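Local coordinates for aspartate aminotransferase, mitochondrial (Trypanosoma brucei brucei, PDB 4W5K), which probably catalyses the pyridoxal-phosphate-dependent transfer of an amino group from aspartate to 2-oxoglutarate as a homodimeric mitochondrial enzyme, at residues D190-V195 with A224-H229; H204-D209 with D232-L237; G184-H189 with R342-M347. The protein carries 1 engineered substitution. All blocks are in the same frame, centred on the assembly; numbering follows the deposited sequence. Where two conformers were deposited one is given.

Contact 1: D190-V195 with A224-H229. With MLT (D-malate), chain D.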
loop_
_atom_site.group_PDB
_atom_site.type_symbol
_atom_site.label_atom_id
_atom_site.label_comp_id
_atom_site.label_asym_id
_atom_site.label_seq_id
_atom_site.Cartn_x
_atom_site.Cartn_y
_atom_site.Cartn_z
ATOM N N ASP A 190 -19.106 -30.649 2.320
ATOM C CA ASP A 190 -18.815 -32.049 1.964
ATOM C C ASP A 190 -17.689 -32.123 0.928
ATOM O O ASP A 190 -16.777 -32.946 1.047
ATOM C CB ASP A 190 -20.047 -32.778 1.377
ATOM C CG ASP A 190 -21.036 -33.273 2.429
ATOM O OD1 ASP A 190 -20.734 -33.216 3.642
ATOM O OD2 ASP A 190 -22.144 -33.729 2.019
ATOM N N ASP A 191 -17.791 -31.314 -0.122
ATOM C CA ASP A 191 -16.788 -31.348 -1.193
ATOM C C ASP A 191 -15.433 -30.914 -0.659
ATOM O O ASP A 191 -14.395 -31.515 -0.988
ATOM C CB ASP A 191 -17.153 -30.441 -2.370
ATOM C CG ASP A 191 -18.498 -30.781 -3.024
ATOM O OD1 ASP A 191 -18.976 -31.944 -2.958
ATOM O OD2 ASP A 191 -19.046 -29.846 -3.650
ATOM N N TRP A 192 -15.436 -29.848 0.137
ATOM C CA TRP A 192 -14.181 -29.352 0.699
ATOM C C TRP A 192 -13.533 -30.391 1.605
ATOM O O TRP A 192 -12.295 -30.495 1.668
ATOM C CB TRP A 192 -14.415 -28.060 1.470
ATOM C CG TRP A 192 -14.530 -26.828 0.632
ATOM C CD1 TRP A 192 -15.598 -25.969 0.598
ATOM C CD2 TRP A 192 -13.535 -26.267 -0.247
ATOM N NE1 TRP A 192 -15.340 -24.927 -0.256
ATOM C CE2 TRP A 192 -14.085 -25.078 -0.785
ATOM C CE3 TRP A 192 -12.239 -26.650 -0.628
ATOM C CZ2 TRP A 192 -13.383 -24.255 -1.678
ATOM C CZ3 TRP A 192 -11.540 -25.841 -1.533
ATOM C CH2 TRP A 192 -12.115 -24.647 -2.035
ATOM N N ARG A 193 -14.336 -31.190 2.303
ATOM C CA ARG A 193 -13.759 -32.217 3.153
ATOM C C ARG A 193 -12.961 -33.188 2.294
ATOM O O ARG A 193 -11.861 -33.610 2.677
ATOM C CB ARG A 193 -14.843 -32.943 3.964
ATOM C CG ARG A 193 -15.187 -32.185 5.244
ATOM C CD ARG A 193 -16.207 -32.909 6.105
ATOM N NE ARG A 193 -17.567 -32.696 5.625
ATOM C CZ ARG A 193 -18.364 -31.706 6.025
ATOM N NH1 ARG A 193 -19.600 -31.604 5.524
ATOM N NH2 ARG A 193 -17.944 -30.833 6.931
ATOM N N GLN A 194 -13.480 -33.520 1.107
ATOM C CA GLN A 194 -12.704 -34.397 0.216
ATOM C C GLN A 194 -11.426 -33.719 -0.288
ATOM O O GLN A 194 -10.365 -34.375 -0.355
ATOM C CB GLN A 194 -13.523 -34.845 -0.990
ATOM C CG GLN A 194 -14.756 -35.637 -0.628
ATOM C CD GLN A 194 -15.332 -36.332 -1.839
ATOM O OE1 GLN A 194 -16.380 -35.951 -2.349
ATOM N NE2 GLN A 194 -14.647 -37.368 -2.302
ATOM N N VAL A 195 -11.544 -32.440 -0.664
ATOM C CA VAL A 195 -10.406 -31.649 -1.173
ATOM C C VAL A 195 -9.272 -31.570 -0.141
ATOM O O VAL A 195 -8.094 -31.814 -0.445
ATOM C CB VAL A 195 -10.851 -30.213 -1.555
ATOM C CG1 VAL A 195 -9.643 -29.287 -1.758
ATOM C CG2 VAL A 195 -11.721 -30.227 -2.802
ATOM N N ALA A 224 -15.884 -19.189 6.644
ATOM C CA ALA A 224 -14.464 -19.419 6.952
ATOM C C ALA A 224 -14.158 -20.921 7.153
ATOM O O ALA A 224 -13.120 -21.296 7.709
ATOM C CB ALA A 224 -14.034 -18.610 8.194
ATOM N N PHE A 225 -15.068 -21.787 6.710
ATOM C CA PHE A 225 -14.852 -23.225 6.881
ATOM C C PHE A 225 -13.509 -23.709 6.313
ATOM O O PHE A 225 -12.800 -24.475 6.961
ATOM C CB PHE A 225 -16.009 -24.022 6.234
ATOM C CG PHE A 225 -15.824 -25.503 6.307
ATOM C CD1 PHE A 225 -16.007 -26.170 7.508
ATOM C CD2 PHE A 225 -15.431 -26.227 5.196
ATOM C CE1 PHE A 225 -15.819 -27.561 7.588
ATOM C CE2 PHE A 225 -15.211 -27.592 5.275
ATOM C CZ PHE A 225 -15.433 -28.265 6.466
ATOM N N VAL A 226 -13.152 -23.263 5.119
ATOM C CA VAL A 226 -11.954 -23.808 4.480
ATOM C C VAL A 226 -10.640 -23.534 5.275
ATOM O O VAL A 226 -9.900 -24.478 5.534
ATOM C CB VAL A 226 -11.842 -23.302 3.022
ATOM C CG1 VAL A 226 -10.483 -23.626 2.435
ATOM C CG2 VAL A 226 -12.936 -23.985 2.182
ATOM N N PRO A 227 -10.386 -22.282 5.703
ATOM C CA PRO A 227 -9.158 -22.110 6.510
ATOM C C PRO A 227 -9.262 -22.738 7.908
ATOM O O PRO A 227 -8.285 -23.290 8.427
ATOM C CB PRO A 227 -9.006 -20.586 6.591
ATOM C CG PRO A 227 -10.382 -20.051 6.333
ATOM C CD PRO A 227 -11.002 -20.992 5.349
ATOM N N ARG A 228 -10.446 -22.706 8.509
ATOM C CA ARG A 228 -10.577 -23.310 9.826
ATOM C C ARG A 228 -10.408 -24.829 9.784
ATOM O O ARG A 228 -9.836 -25.441 10.698
ATOM C CB ARG A 228 -11.922 -22.932 10.440
ATOM C CG ARG A 228 -12.027 -21.454 10.714
ATOM C CD ARG A 228 -13.295 -21.085 11.456
ATOM N NE ARG A 228 -13.413 -19.626 11.540
ATOM C CZ ARG A 228 -14.414 -18.988 12.142
ATOM N NH1 ARG A 228 -15.374 -19.681 12.743
ATOM N NH2 ARG A 228 -14.438 -17.657 12.163
ATOM N N HIS A 229 -10.880 -25.446 8.712
ATOM C CA HIS A 229 -10.786 -26.895 8.601
ATOM C C HIS A 229 -9.320 -27.308 8.307
ATOM O O HIS A 229 -8.813 -28.325 8.832
ATOM C CB HIS A 229 -11.746 -27.389 7.510
ATOM C CG HIS A 229 -11.840 -28.877 7.396
ATOM N ND1 HIS A 229 -12.490 -29.661 8.327
ATOM C CD2 HIS A 229 -11.403 -29.721 6.434
ATOM C CE1 HIS A 229 -12.435 -30.927 7.950
ATOM N NE2 HIS A 229 -11.781 -30.990 6.802
HETATM C C1 MLT D . -19.028 -28.467 8.927
HETATM O O1 MLT D . -19.126 -28.727 7.699
HETATM O O2 MLT D . -18.530 -29.302 9.727
HETATM C C2 MLT D . -19.511 -27.120 9.440
HETATM O O3 MLT D . -19.924 -26.421 8.303
HETATM O O HOH W 1 -11.110 -33.255 5.327
#
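Trp192 and Val226 make the closest apolar contact between helix 190-195 and helix 225-229. Val226 CG2 sits over one face of the indole as a CH-pi contact. It is 3.3 Å from the centroid of the Trp192 five-membered ring and only 9° off the ring normal. Trp192 CB, in turn, meets the edge of the Phe225 ring near its plane, 3.9 Å from Phe225 CE2. This apolar layer faces the large-domain sheet: Trp192 and Val226 both rest on Val175 of strand 172-176, and Val226 also touches Val208.

The polar contacts lie on the other side of the helix pair. With CG anti to the backbone N (chi1 177°), the Phe225 ring lies alongside both the guanidinium and malate, its CE1 3.5 Å from malate O1. Arg193 NH2 comes within 3.6 Å of Phe225 CZ at an oblique angle. Arg193 was modelled in two conformers; in the one described, NH2 donates to malate O1 at 2.5 Å, shorter than usual and doubtful as an exact length. Its NH1 makes a salt bridge to Asp190 OD1 at 2.7 Å and 169°, with the oxygen in the guanidinium plane. Asp190 and malate thus take different nitrogens of one arginine.

One water joins the helices. It donates to Arg193 O at 2.8 Å and also bonds His229 NE2 at 2.8 Å, while the aliphatic Arg193 CG passes close to that imidazole.

The chemistry is therefore split: dispersion holds the buried half, and the positive guanidinium, its rotation restrained by Asp190, would probably favour an anionic carboxylate at the malate site.

Contact 2: H204-D209 with D232-L237; sequences HIPFVD and DMVPNL. With PLP (pyridoxal-5'-phosphate), chain C.
Pro206 packs against both Val234 and Leu237 where a beta-alpha-beta crossover of the large-domain sheet returns to its next strand. Segment 204-209 belongs to strand 205-210. Segment 232-237 is the loop that leads from helix 225-230 into the parallel neighbour, strand 238-242. Pro206 CG touches both residues. It points at the Val234 CG2 methyl, 3.8 Å away, and lies 3.7 Å from Leu237 CD1, the leucine side chain crossing the proline at about a right angle. With CG roughly anti to the backbone N (chi1 158°), Leu237 sends CD1 back over the strand, where it also touches Val208 CG2 at 3.7 Å and thus spans two alternate residues. At the other end Pro206 CD rests 3.5 Å from the carbonyl oxygen Asn236 O, and Ile205 CG2 also reaches that oxygen.

A second shell fixes these groups. Ser260 OG receives Leu237 N, and Ser260 O receives Asn236 ND2, which ties the loop to strand 255-260. Ile199 of helix 189-201 also packs on Pro206. His204 is held by Leu164 O and Ser171 N at the start of the strand.

The far end of the strand enters the cofactor site. There Asp209 points its carboxylate at the pyridine nitrogen of pyridoxal phosphate, as in related aminotransferases, and also bonds His131 NE2. Asp209 OD2 lies 2.6 Å from PLP N1.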
loop_
_atom_site.group_PDB
_atom_site.type_symbol
_atom_site.label_atom_id
_atom_site.label_comp_id
_atom_site.label_asym_id
_atom_site.label_seq_id
_atom_site.Cartn_x
_atom_site.Cartn_y
_atom_site.Cartn_z
ATOM N N HIS A 204 0.519 -31.154 0.383
ATOM C CA HIS A 204 0.412 -29.874 -0.313
ATOM C C HIS A 204 0.319 -28.719 0.687
ATOM O O HIS A 204 -0.026 -28.901 1.859
ATOM C CB HIS A 204 -0.824 -29.841 -1.248
ATOM C CG HIS A 204 -0.727 -30.766 -2.424
ATOM N ND1 HIS A 204 0.471 -31.095 -3.023
ATOM C CD2 HIS A 204 -1.685 -31.427 -3.115
ATOM C CE1 HIS A 204 0.248 -31.923 -4.028
ATOM N NE2 HIS A 204 -1.057 -32.138 -4.107
ATOM N N ILE A 205 0.627 -27.526 0.210
ATOM C CA ILE A 205 0.570 -26.317 1.028
ATOM C C ILE A 205 -0.598 -25.466 0.547
ATOM O O ILE A 205 -0.538 -24.898 -0.542
ATOM C CB ILE A 205 1.896 -25.504 0.942
ATOM C CG1 ILE A 205 3.096 -26.350 1.401
ATOM C CG2 ILE A 205 1.802 -24.240 1.781
ATOM C CD1 ILE A 205 3.731 -27.197 0.301
ATOM N N PRO A 206 -1.690 -25.404 1.332
ATOM C CA PRO A 206 -2.870 -24.640 0.913
ATOM C C PRO A 206 -2.680 -23.142 1.082
ATOM O O PRO A 206 -2.224 -22.721 2.145
ATOM C CB PRO A 206 -3.965 -25.133 1.850
ATOM C CG PRO A 206 -3.220 -25.595 3.068
ATOM C CD PRO A 206 -1.932 -26.162 2.577
ATOM N N PHE A 207 -3.018 -22.386 0.037
ATOM C CA PHE A 207 -2.992 -20.904 0.054
ATOM C C PHE A 207 -4.439 -20.477 -0.177
ATOM O O PHE A 207 -4.945 -20.543 -1.294
ATOM C CB PHE A 207 -2.055 -20.386 -1.044
ATOM C CG PHE A 207 -1.552 -18.968 -0.849
ATOM C CD1 PHE A 207 -2.373 -17.959 -0.376
ATOM C CD2 PHE A 207 -0.214 -18.677 -1.148
ATOM C CE1 PHE A 207 -1.884 -16.644 -0.213
ATOM C CE2 PHE A 207 0.305 -17.359 -0.997
ATOM C CZ PHE A 207 -0.536 -16.340 -0.520
ATOM N N VAL A 208 -5.100 -20.076 0.895
ATOM C CA VAL A 208 -6.532 -19.709 0.854
ATOM C C VAL A 208 -6.695 -18.231 0.550
ATOM O O VAL A 208 -6.189 -17.380 1.282
ATOM C CB VAL A 208 -7.203 -20.024 2.171
ATOM C CG1 VAL A 208 -8.704 -19.542 2.152
ATOM C CG2 VAL A 208 -7.147 -21.500 2.431
ATOM N N ASP A 209 -7.362 -17.921 -0.553
ATOM C CA ASP A 209 -7.775 -16.548 -0.841
ATOM C C ASP A 209 -9.193 -16.397 -0.289
ATOM O O ASP A 209 -10.149 -16.968 -0.827
ATOM C CB ASP A 209 -7.706 -16.260 -2.354
ATOM C CG ASP A 209 -8.080 -14.813 -2.704
ATOM O OD1 ASP A 209 -8.638 -14.108 -1.841
ATOM O OD2 ASP A 209 -7.820 -14.378 -3.849
ATOM N N ASP A 232 -5.802 -27.294 11.106
ATOM C CA ASP A 232 -5.422 -28.444 11.944
ATOM C C ASP A 232 -4.882 -29.645 11.159
ATOM O O ASP A 232 -4.459 -30.633 11.756
ATOM C CB ASP A 232 -6.613 -28.935 12.786
ATOM C CG ASP A 232 -7.706 -27.886 12.942
ATOM O OD1 ASP A 232 -8.578 -27.805 12.049
ATOM O OD2 ASP A 232 -7.701 -27.152 13.962
ATOM N N MET A 233 -4.906 -29.573 9.833
ATOM C CA MET A 233 -4.621 -30.748 9.008
ATOM C C MET A 233 -3.235 -30.750 8.380
ATOM O O MET A 233 -2.718 -31.804 7.992
ATOM C CB MET A 233 -5.661 -30.849 7.897
ATOM C CG MET A 233 -7.053 -31.038 8.404
ATOM S SD MET A 233 -8.197 -31.106 7.011
ATOM C CE MET A 233 -7.676 -32.645 6.274
ATOM N N VAL A 234 -2.658 -29.562 8.253
ATOM C CA VAL A 234 -1.393 -29.389 7.550
ATOM C C VAL A 234 -0.427 -28.559 8.409
ATOM O O VAL A 234 -0.865 -27.773 9.244
ATOM C CB VAL A 234 -1.608 -28.702 6.168
ATOM C CG1 VAL A 234 -2.565 -29.523 5.295
ATOM C CG2 VAL A 234 -2.127 -27.250 6.327
ATOM N N PRO A 235 0.885 -28.752 8.209
ATOM C CA PRO A 235 1.948 -28.011 8.910
ATOM C C PRO A 235 1.884 -26.505 8.644
ATOM O O PRO A 235 2.004 -25.721 9.581
ATOM C CB PRO A 235 3.236 -28.610 8.338
ATOM C CG PRO A 235 2.833 -29.978 7.879
ATOM C CD PRO A 235 1.432 -29.826 7.367
ATOM N N ASN A 236 1.694 -26.112 7.389
ATOM C CA ASN A 236 1.595 -24.696 7.039
ATOM C C ASN A 236 0.390 -24.419 6.162
ATOM O O ASN A 236 0.242 -25.039 5.101
ATOM C CB ASN A 236 2.854 -24.215 6.298
ATOM C CG ASN A 236 4.127 -24.463 7.072
ATOM O OD1 ASN A 236 4.864 -25.414 6.797
ATOM N ND2 ASN A 236 4.398 -23.614 8.048
ATOM N N LEU A 237 -0.448 -23.478 6.610
ATOM C CA LEU A 237 -1.552 -22.912 5.844
ATOM C C LEU A 237 -1.358 -21.396 5.673
ATOM O O LEU A 237 -0.970 -20.724 6.621
ATOM C CB LEU A 237 -2.883 -23.187 6.555
ATOM C CG LEU A 237 -4.067 -22.264 6.227
ATOM C CD1 LEU A 237 -4.653 -22.625 4.850
ATOM C CD2 LEU A 237 -5.158 -22.376 7.310
HETATM N N1 PLP C . -8.998 -12.132 -4.430
HETATM C C2 PLP C . -10.265 -12.230 -4.953
HETATM C C2A PLP C . -10.807 -13.593 -5.242
HETATM C C3 PLP C . -11.021 -11.086 -5.205
HETATM O O3 PLP C . -12.278 -11.159 -5.742
HETATM C C4 PLP C . -10.491 -9.835 -4.919
HETATM C C4A PLP C . -11.408 -8.645 -4.982
HETATM O O4A PLP C . -11.699 -8.179 -6.088
HETATM C C5 PLP C . -9.207 -9.733 -4.387
HETATM C C6 PLP C . -8.470 -10.890 -4.129
HETATM C C5A PLP C . -8.591 -8.373 -4.092
HETATM O O4P PLP C . -9.130 -7.825 -2.921
HETATM P P PLP C . -8.589 -6.501 -2.306
HETATM O O1P PLP C . -9.341 -5.322 -2.845
HETATM O O2P PLP C . -7.114 -6.367 -2.599
HETATM O O3P PLP C . -8.827 -6.651 -0.821
#

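Contact 3: G184-H189 with R342-M347. With MLT (D-malate), chain D.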
loop_
_atom_site.group_PDB
_atom_site.type_symbol
_atom_site.label_atom_id
_atom_site.label_comp_id
_atom_site.label_asym_id
_atom_site.label_seq_id
_atom_site.Cartn_x
_atom_site.Cartn_y
_atom_site.Cartn_z
ATOM N N GLY A 184 -18.576 -17.726 -9.351
ATOM C CA GLY A 184 -19.575 -17.926 -8.310
ATOM C C GLY A 184 -19.725 -19.393 -7.903
ATOM O O GLY A 184 -20.491 -19.721 -6.999
ATOM N N VAL A 185 -18.988 -20.292 -8.560
ATOM C CA VAL A 185 -19.125 -21.729 -8.278
ATOM C C VAL A 185 -18.310 -22.126 -7.042
ATOM O O VAL A 185 -17.081 -21.982 -7.056
ATOM C CB VAL A 185 -18.659 -22.554 -9.490
ATOM C CG1 VAL A 185 -18.559 -24.079 -9.153
ATOM C CG2 VAL A 185 -19.586 -22.280 -10.667
ATOM N N ASP A 186 -18.977 -22.579 -5.978
ATOM C CA ASP A 186 -18.314 -22.969 -4.719
ATOM C C ASP A 186 -18.547 -24.451 -4.410
ATOM O O ASP A 186 -19.677 -24.922 -4.467
ATOM C CB ASP A 186 -18.846 -22.208 -3.505
ATOM C CG ASP A 186 -18.436 -20.758 -3.466
ATOM O OD1 ASP A 186 -17.537 -20.387 -4.246
ATOM O OD2 ASP A 186 -19.030 -20.026 -2.629
ATOM N N PRO A 187 -17.497 -25.164 -4.000
ATOM C CA PRO A 187 -17.738 -26.504 -3.434
ATOM C C PRO A 187 -18.534 -26.411 -2.133
ATOM O O PRO A 187 -18.494 -25.375 -1.458
ATOM C CB PRO A 187 -16.320 -27.046 -3.178
ATOM C CG PRO A 187 -15.394 -26.115 -3.975
ATOM C CD PRO A 187 -16.079 -24.774 -3.919
ATOM N N THR A 188 -19.296 -27.461 -1.818
ATOM C CA THR A 188 -19.985 -27.573 -0.527
ATOM C C THR A 188 -18.983 -27.925 0.555
ATOM O O THR A 188 -17.830 -28.278 0.247
ATOM C CB THR A 188 -21.050 -28.663 -0.562
ATOM O OG1 THR A 188 -20.396 -29.937 -0.705
ATOM C CG2 THR A 188 -21.982 -28.427 -1.742
ATOM N N HIS A 189 -19.403 -27.871 1.815
ATOM C CA HIS A 189 -18.500 -28.321 2.871
ATOM C C HIS A 189 -18.147 -29.807 2.730
ATOM O O HIS A 189 -17.001 -30.165 3.005
ATOM C CB HIS A 189 -19.067 -28.026 4.261
ATOM C CG HIS A 189 -19.050 -26.562 4.592
ATOM N ND1 HIS A 189 -19.338 -26.067 5.847
ATOM C CD2 HIS A 189 -18.777 -25.492 3.816
ATOM C CE1 HIS A 189 -19.228 -24.750 5.832
ATOM N NE2 HIS A 189 -18.876 -24.376 4.615
ATOM N N ARG A 342 -27.438 -21.426 -7.803
ATOM C CA ARG A 342 -26.508 -22.333 -7.141
ATOM C C ARG A 342 -25.210 -21.600 -6.835
ATOM O O ARG A 342 -24.564 -21.825 -5.800
ATOM C CB ARG A 342 -26.211 -23.556 -8.008
ATOM C CG ARG A 342 -25.478 -24.643 -7.255
ATOM C CD ARG A 342 -25.319 -25.914 -8.095
ATOM N NE ARG A 342 -26.573 -26.257 -8.769
ATOM C CZ ARG A 342 -26.804 -26.106 -10.076
ATOM N NH1 ARG A 342 -25.861 -25.630 -10.897
ATOM N NH2 ARG A 342 -27.989 -26.448 -10.573
ATOM N N GLN A 343 -24.844 -20.717 -7.754
ATOM C CA GLN A 343 -23.650 -19.865 -7.566
ATOM C C GLN A 343 -23.811 -18.892 -6.389
ATOM O O GLN A 343 -24.923 -18.495 -6.032
ATOM C CB GLN A 343 -23.377 -19.101 -8.861
ATOM C CG GLN A 343 -22.809 -19.915 -10.004
ATOM C CD GLN A 343 -22.962 -19.183 -11.322
ATOM O OE1 GLN A 343 -23.352 -18.015 -11.341
ATOM N NE2 GLN A 343 -22.668 -19.859 -12.429
ATOM N N VAL A 344 -22.675 -18.486 -5.807
ATOM C CA VAL A 344 -22.649 -17.651 -4.607
ATOM C C VAL A 344 -21.814 -16.384 -4.831
ATOM O O VAL A 344 -20.697 -16.452 -5.327
ATOM C CB VAL A 344 -22.064 -18.452 -3.406
ATOM C CG1 VAL A 344 -21.884 -17.579 -2.160
ATOM C CG2 VAL A 344 -22.932 -19.678 -3.111
ATOM N N GLY A 345 -22.379 -15.234 -4.460
ATOM C CA GLY A 345 -21.615 -13.996 -4.452
ATOM C C GLY A 345 -21.910 -13.075 -5.623
ATOM O O GLY A 345 -22.838 -13.324 -6.426
ATOM N N MET A 346 -21.096 -12.023 -5.735
ATOM C CA MET A 346 -21.356 -10.943 -6.687
ATOM C C MET A 346 -21.113 -11.294 -8.139
ATOM O O MET A 346 -21.634 -10.625 -9.017
ATOM C CB MET A 346 -20.479 -9.726 -6.358
ATOM C CG MET A 346 -20.996 -8.891 -5.255
ATOM S SD MET A 346 -20.032 -7.366 -5.232
ATOM C CE MET A 346 -18.505 -7.874 -4.417
ATOM N N MET A 347 -20.301 -12.320 -8.394
ATOM C CA MET A 347 -19.939 -12.669 -9.768
ATOM C C MET A 347 -20.572 -13.954 -10.218
ATOM O O MET A 347 -20.510 -14.963 -9.505
ATOM C CB MET A 347 -18.423 -12.813 -9.915
ATOM C CG MET A 347 -17.657 -11.615 -9.498
ATOM S SD MET A 347 -18.058 -10.273 -10.619
ATOM C CE MET A 347 -17.168 -8.944 -9.824
HETATM C C1 MLT D . -19.028 -28.467 8.927
HETATM O O1 MLT D . -19.126 -28.727 7.699
HETATM O O2 MLT D . -18.530 -29.302 9.727
HETATM C C2 MLT D . -19.511 -27.120 9.440
HETATM O O3 MLT D . -19.924 -26.421 8.303
HETATM O O HOH W 2 -21.926 -22.909 -5.792
#
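The loop between strand 172-176 and helix 189-201 meets the turn that follows helix 338-342, and Gly184 lies directly against Gln343 and Val344. One backbone bond joins them. Val344 N donates to Gly184 O at 2.8 Å and 163°. Gln343 CA approaches the same oxygen at 3.2 Å as a CA-H...O contact. A second such contact runs the other way, from Gly184 CA to Val344 O at 3.5 Å. Gly184 has a positive phi (78°), and its lack of a side chain lets Gln343 CB and Met347 O come close to its CA.

The turn leads into strand 347-349, which pairs with strand 373-375. By comparison with aspartate aminotransferases of this fold, this would be small-domain structure meeting a loop of the large, cofactor-binding domain. Arg321 and Tyr349 hold the Gln343 amide on the turn's own side.

Side chains add less. Val185 CG2 touches Gln343 CG at 4.1 Å, the two crossing obliquely. Asp186 has CG anti to the carbonyl carbon (chi1 -71°), which brings OD2 to 3.5 Å from Val344 CB. Its carboxylate is engaged elsewhere: OD2 accepts from Ala179 N and OD1 from His180 N. A water bridges the backbones, accepting from Asp186 N at 3.0 Å and donating to Arg342 O at 2.9 Å.

Further on, Thr188 N-caps helix 189-201, its OG1 bonded to Asp191 N. His189, the first residue of that helix, stacks with Tyr222 and Phe225. Its ND1 lies 2.5 Å from D-malate O3, near the ring plane. That distance is unusually short and therefore doubtful, and either atom could be the donor. Malate O1 is a second, longer partner of ND1.

Overall arrangement
Contacts 1 and 2 lie on the eight-stranded mixed sheet and its flanking helices. Contact 3 joins a loop of that part to the segment before strand 347-349. Along the chain, contacts 1 and 2 cross each other: 190-195 and 204-209 come first, then 224-229 and 232-237. Both are nested inside the much longer loop closed by contact 3. Contacts 1 and 2 have centres 11 Å apart and touch through Pro227 and Leu237. Contacts 1 and 3 are 14 Å apart by centres, touch and share the malate site. Contacts 2 and 3 do not touch, with centres 21 Å apart. Strand 205-210 carries Asp209 to the cofactor, while contact 3 reaches the C-terminal part of the chain.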